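Local atomic coordinates of beta-glucosidase (Pseudoalteromonas sp., PDB entry 3F95), a protein that probably acts as a beta-glucosidase, an exo-1,3/1,4-beta-glucanase of which this chain is the extra C-terminal beta-sandwich domain. Residues S13-T25 with F61-E75. Sequence-based numbering, arbitrary orientation. Where two conformers were deposited one is given.
Sequences SLAKNMTWQLADT and FNWRAQAALSLSYLE
The side chains of Trp20 and Phe61 cross at about a right angle in an edge-to-face pair, the edge of the phenylalanine ring directed at one face of the indole. The ring planes are inclined at 57°, and Phe61 CZ comes within 3.7 Å of Trp20 CE3, beside the ring fusion. On the opposite indole face lies Leu71 CD1, 4.1 Å from the centroid of the six-membered ring of Trp20, with Leu14 CD2 packed against the same methyl at 3.5 Å. Leu71 reaches this place because its CG stands anti to the backbone N (chi1 174°). Leu69 CD2 in turn sits over the centre of the Phe61 ring. These side chains fill the space between the two sheets of a beta-sandwich, in a chain assigned to the galactose-binding domain-like group: strands 18-24 and 67-73 are antiparallel neighbours in one sheet, whereas Phe61 belongs to strand 58-63 of the other, so the aromatic pair bridges the two layers. Paired backbone hydrogen bonds join Thr19 with Ser72, Gln21 with Ser70 and Ala23 with Ala68, whose side chains occupy the other face of the sheet. Further along the inward face of this sheet, Met18 folds back at chi2 and chi3, which lays its CE methyl over the centre of the Tyr73 ring, 3.9 Å from the centroid. Its sulfur approaches obliquely in a Met-aromatic contact, Met18 SD to Tyr73 CD1 being 3.4 Å. The amide of Asn17 comes to the edge of that ring through ND2. Leu74 N donates to Asn17 O at 2.8 Å and only weakly to Asn17 OD1, tying the chain at the corner it turns at Leu74 and Glu75.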
# COMPACT_ATOMS: atom_id res chain seq x y z
N SER A 13 -5.67 1.30 12.51
CA SER A 13 -6.96 0.88 11.96
C SER A 13 -7.28 1.72 10.73
O SER A 13 -6.71 2.81 10.55
CB SER A 13 -8.05 1.07 13.01
OG SER A 13 -8.21 2.44 13.27
N LEU A 14 -8.17 1.21 9.88
CA LEU A 14 -8.61 1.91 8.68
C LEU A 14 -9.28 3.20 9.07
O LEU A 14 -10.12 3.22 9.99
CB LEU A 14 -9.61 1.03 7.89
CG LEU A 14 -8.95 -0.17 7.20
CD1 LEU A 14 -9.97 -1.22 6.74
CD2 LEU A 14 -8.17 0.31 6.01
N ALA A 15 -8.91 4.28 8.40
CA ALA A 15 -9.58 5.57 8.57
C ALA A 15 -10.99 5.42 7.99
O ALA A 15 -11.27 4.50 7.22
CB ALA A 15 -8.79 6.67 7.84
N LYS A 16 -11.97 6.25 8.36
CA LYS A 16 -13.41 5.90 8.07
C LYS A 16 -13.92 5.45 6.64
O LYS A 16 -14.57 4.41 6.49
CB LYS A 16 -14.32 6.98 8.68
CG LYS A 16 -14.32 6.99 10.22
CD LYS A 16 -14.71 8.36 10.83
CE LYS A 16 -16.22 8.51 11.03
NZ LYS A 16 -16.60 9.89 11.48
N ASN A 17 -13.67 6.28 5.63
CA ASN A 17 -13.87 6.13 4.20
C ASN A 17 -12.89 5.16 3.52
O ASN A 17 -12.80 5.18 2.31
CB ASN A 17 -13.76 7.55 3.54
CG ASN A 17 -14.19 7.60 2.05
OD1 ASN A 17 -15.06 6.84 1.59
ND2 ASN A 17 -13.59 8.55 1.30
N MET A 18 -12.19 4.31 4.29
CA MET A 18 -11.17 3.41 3.70
C MET A 18 -11.45 1.92 3.89
O MET A 18 -12.03 1.50 4.90
CB MET A 18 -9.75 3.71 4.23
CG MET A 18 -9.33 5.17 4.32
SD MET A 18 -9.34 5.99 2.75
CE MET A 18 -8.06 5.13 1.84
N THR A 19 -11.02 1.12 2.91
CA THR A 19 -11.03 -0.34 3.01
C THR A 19 -9.79 -0.90 2.37
O THR A 19 -9.22 -0.30 1.48
CB THR A 19 -11.96 -1.12 2.02
OG1 THR A 19 -12.64 -0.28 1.09
CG2 THR A 19 -12.71 -2.21 2.63
N TRP A 20 -9.47 -2.13 2.76
CA TRP A 20 -8.55 -2.94 1.98
C TRP A 20 -9.40 -3.61 0.88
O TRP A 20 -10.60 -3.95 1.09
CB TRP A 20 -7.92 -4.03 2.84
CG TRP A 20 -7.13 -3.52 4.02
CD1 TRP A 20 -7.48 -3.56 5.32
CD2 TRP A 20 -5.83 -2.92 3.97
NE1 TRP A 20 -6.49 -2.98 6.10
CE2 TRP A 20 -5.46 -2.61 5.30
CE3 TRP A 20 -4.95 -2.60 2.92
CZ2 TRP A 20 -4.23 -1.98 5.62
CZ3 TRP A 20 -3.72 -1.99 3.24
CH2 TRP A 20 -3.38 -1.70 4.58
N GLN A 21 -8.79 -3.78 -0.28
CA GLN A 21 -9.43 -4.47 -1.40
C GLN A 21 -8.52 -5.58 -1.89
O GLN A 21 -7.39 -5.31 -2.32
CB GLN A 21 -9.72 -3.50 -2.56
CG GLN A 21 -10.85 -2.55 -2.31
CD GLN A 21 -11.42 -1.91 -3.58
OE1 GLN A 21 -11.63 -2.55 -4.61
NE2 GLN A 21 -11.73 -0.63 -3.47
N LEU A 22 -9.01 -6.82 -1.88
CA LEU A 22 -8.22 -7.97 -2.33
C LEU A 22 -8.86 -8.48 -3.63
O LEU A 22 -9.99 -9.00 -3.60
CB LEU A 22 -8.22 -9.06 -1.27
CG LEU A 22 -7.37 -8.91 0.02
CD1 LEU A 22 -7.83 -7.72 0.87
CD2 LEU A 22 -7.41 -10.20 0.87
N ALA A 23 -8.17 -8.24 -4.74
CA ALA A 23 -8.72 -8.50 -6.08
C ALA A 23 -7.87 -9.51 -6.85
O ALA A 23 -6.80 -9.17 -7.44
CB ALA A 23 -8.89 -7.17 -6.86
N ASP A 24 -8.31 -10.76 -6.83
CA ASP A 24 -7.60 -11.80 -7.59
C ASP A 24 -8.21 -11.97 -9.00
O ASP A 24 -9.00 -11.14 -9.44
CB ASP A 24 -7.50 -13.11 -6.81
CG ASP A 24 -8.87 -13.72 -6.48
OD1 ASP A 24 -9.86 -13.39 -7.17
OD2 ASP A 24 -8.94 -14.50 -5.52
N THR A 25 -7.88 -13.07 -9.69
CA THR A 25 -8.36 -13.26 -11.08
C THR A 25 -9.76 -13.88 -11.12
O THR A 25 -10.32 -14.12 -12.21
CB THR A 25 -7.38 -14.09 -11.91
OG1 THR A 25 -7.15 -15.35 -11.25
CG2 THR A 25 -6.01 -13.33 -12.07
N PHE A 61 0.45 -9.44 3.93
CA PHE A 61 -0.20 -9.88 2.70
C PHE A 61 0.67 -10.91 1.99
O PHE A 61 1.87 -10.67 1.79
CB PHE A 61 -0.48 -8.67 1.81
CG PHE A 61 -1.39 -7.64 2.45
CD1 PHE A 61 -2.78 -7.78 2.39
CD2 PHE A 61 -0.87 -6.51 3.09
CE1 PHE A 61 -3.63 -6.83 2.96
CE2 PHE A 61 -1.70 -5.54 3.67
CZ PHE A 61 -3.09 -5.71 3.63
N ASN A 62 0.08 -12.03 1.57
CA ASN A 62 0.82 -13.09 0.87
C ASN A 62 0.15 -13.31 -0.48
O ASN A 62 -1.06 -13.59 -0.51
CB ASN A 62 0.78 -14.40 1.66
CG ASN A 62 1.53 -14.33 2.98
OD1 ASN A 62 2.59 -13.72 3.07
ND2 ASN A 62 0.97 -14.96 4.01
N TRP A 63 0.89 -13.12 -1.58
CA TRP A 63 0.42 -13.41 -2.94
C TRP A 63 0.94 -14.79 -3.33
O TRP A 63 2.17 -15.05 -3.26
CB TRP A 63 1.04 -12.45 -3.93
CG TRP A 63 0.45 -11.08 -4.04
CD1 TRP A 63 -0.33 -10.62 -5.05
CD2 TRP A 63 0.61 -9.99 -3.11
NE1 TRP A 63 -0.67 -9.32 -4.82
CE2 TRP A 63 -0.10 -8.90 -3.64
CE3 TRP A 63 1.32 -9.82 -1.91
CZ2 TRP A 63 -0.14 -7.64 -3.02
CZ3 TRP A 63 1.26 -8.56 -1.25
CH2 TRP A 63 0.54 -7.50 -1.81
N ARG A 64 0.03 -15.66 -3.76
CA ARG A 64 0.40 -16.94 -4.35
C ARG A 64 0.01 -17.06 -5.81
O ARG A 64 0.43 -18.00 -6.50
CB ARG A 64 -0.19 -18.10 -3.54
CG ARG A 64 0.40 -18.17 -2.15
CD ARG A 64 -0.27 -19.26 -1.38
NE ARG A 64 0.13 -20.54 -1.93
CZ ARG A 64 -0.70 -21.57 -2.08
NH1 ARG A 64 -1.98 -21.45 -1.73
NH2 ARG A 64 -0.24 -22.71 -2.60
N ALA A 65 -0.80 -16.11 -6.30
CA ALA A 65 -1.08 -15.97 -7.72
C ALA A 65 -1.42 -14.52 -8.02
O ALA A 65 -1.58 -13.73 -7.09
CB ALA A 65 -2.25 -16.90 -8.16
N GLN A 66 -1.54 -14.21 -9.31
CA GLN A 66 -1.90 -12.88 -9.79
C GLN A 66 -3.02 -12.21 -9.00
O GLN A 66 -4.14 -12.73 -8.94
CB GLN A 66 -2.30 -12.97 -11.26
CG GLN A 66 -2.65 -11.62 -11.84
CD GLN A 66 -1.43 -10.70 -11.99
OE1 GLN A 66 -0.30 -11.16 -12.15
NE2 GLN A 66 -1.68 -9.40 -11.95
N ALA A 67 -2.73 -11.05 -8.40
CA ALA A 67 -3.73 -10.35 -7.58
C ALA A 67 -3.25 -8.96 -7.27
O ALA A 67 -2.03 -8.71 -7.34
CB ALA A 67 -3.97 -11.10 -6.28
N ALA A 68 -4.21 -8.07 -7.01
CA ALA A 68 -3.93 -6.68 -6.60
C ALA A 68 -4.50 -6.45 -5.21
O ALA A 68 -5.67 -6.75 -4.93
CB ALA A 68 -4.52 -5.70 -7.57
N LEU A 69 -3.66 -5.91 -4.35
CA LEU A 69 -4.10 -5.40 -3.06
C LEU A 69 -4.20 -3.89 -3.18
O LEU A 69 -3.26 -3.26 -3.69
CB LEU A 69 -3.04 -5.69 -2.00
CG LEU A 69 -3.35 -5.00 -0.66
CD1 LEU A 69 -4.56 -5.70 0.06
CD2 LEU A 69 -2.11 -4.88 0.19
N SER A 70 -5.32 -3.33 -2.75
CA SER A 70 -5.43 -1.87 -2.66
C SER A 70 -5.84 -1.43 -1.26
O SER A 70 -6.55 -2.15 -0.54
CB SER A 70 -6.46 -1.35 -3.67
OG SER A 70 -6.07 -1.67 -5.01
N LEU A 71 -5.38 -0.24 -0.88
CA LEU A 71 -5.98 0.49 0.21
C LEU A 71 -6.79 1.58 -0.51
O LEU A 71 -6.22 2.44 -1.20
CB LEU A 71 -4.89 1.10 1.11
CG LEU A 71 -5.37 2.01 2.23
CD1 LEU A 71 -6.28 1.28 3.20
CD2 LEU A 71 -4.14 2.61 2.95
N SER A 72 -8.11 1.53 -0.35
CA SER A 72 -8.98 2.25 -1.28
C SER A 72 -10.04 3.08 -0.56
O SER A 72 -10.42 2.78 0.57
CB SER A 72 -9.61 1.28 -2.29
OG SER A 72 -10.62 0.50 -1.69
N TYR A 73 -10.48 4.15 -1.23
CA TYR A 73 -11.53 5.01 -0.71
C TYR A 73 -12.88 4.39 -1.07
O TYR A 73 -13.07 3.86 -2.16
CB TYR A 73 -11.41 6.40 -1.36
CG TYR A 73 -10.16 7.18 -0.98
CD1 TYR A 73 -10.15 8.01 0.13
CD2 TYR A 73 -9.01 7.10 -1.75
CE1 TYR A 73 -9.02 8.73 0.49
CE2 TYR A 73 -7.87 7.83 -1.40
CZ TYR A 73 -7.88 8.64 -0.28
OH TYR A 73 -6.74 9.36 0.07
N LEU A 74 -13.83 4.43 -0.15
CA LEU A 74 -15.13 3.82 -0.40
C LEU A 74 -15.87 4.51 -1.56
O LEU A 74 -16.57 3.86 -2.34
CB LEU A 74 -15.93 3.66 0.89
CG LEU A 74 -15.35 2.50 1.75
CD1 LEU A 74 -15.99 2.41 3.11
CD2 LEU A 74 -15.47 1.15 1.03
N GLU A 75 -15.65 5.82 -1.71
CA GLU A 75 -16.07 6.52 -2.92
C GLU A 75 -14.92 7.39 -3.38
O GLU A 75 -14.17 7.87 -2.55
CB GLU A 75 -17.31 7.38 -2.66
CG GLU A 75 -17.13 8.42 -1.58
CD GLU A 75 -18.31 9.36 -1.48
OE1 GLU A 75 -18.08 10.57 -1.24
OE2 GLU A 75 -19.47 8.91 -1.63
O HOH W 1 -5.41 -14.92 -9.04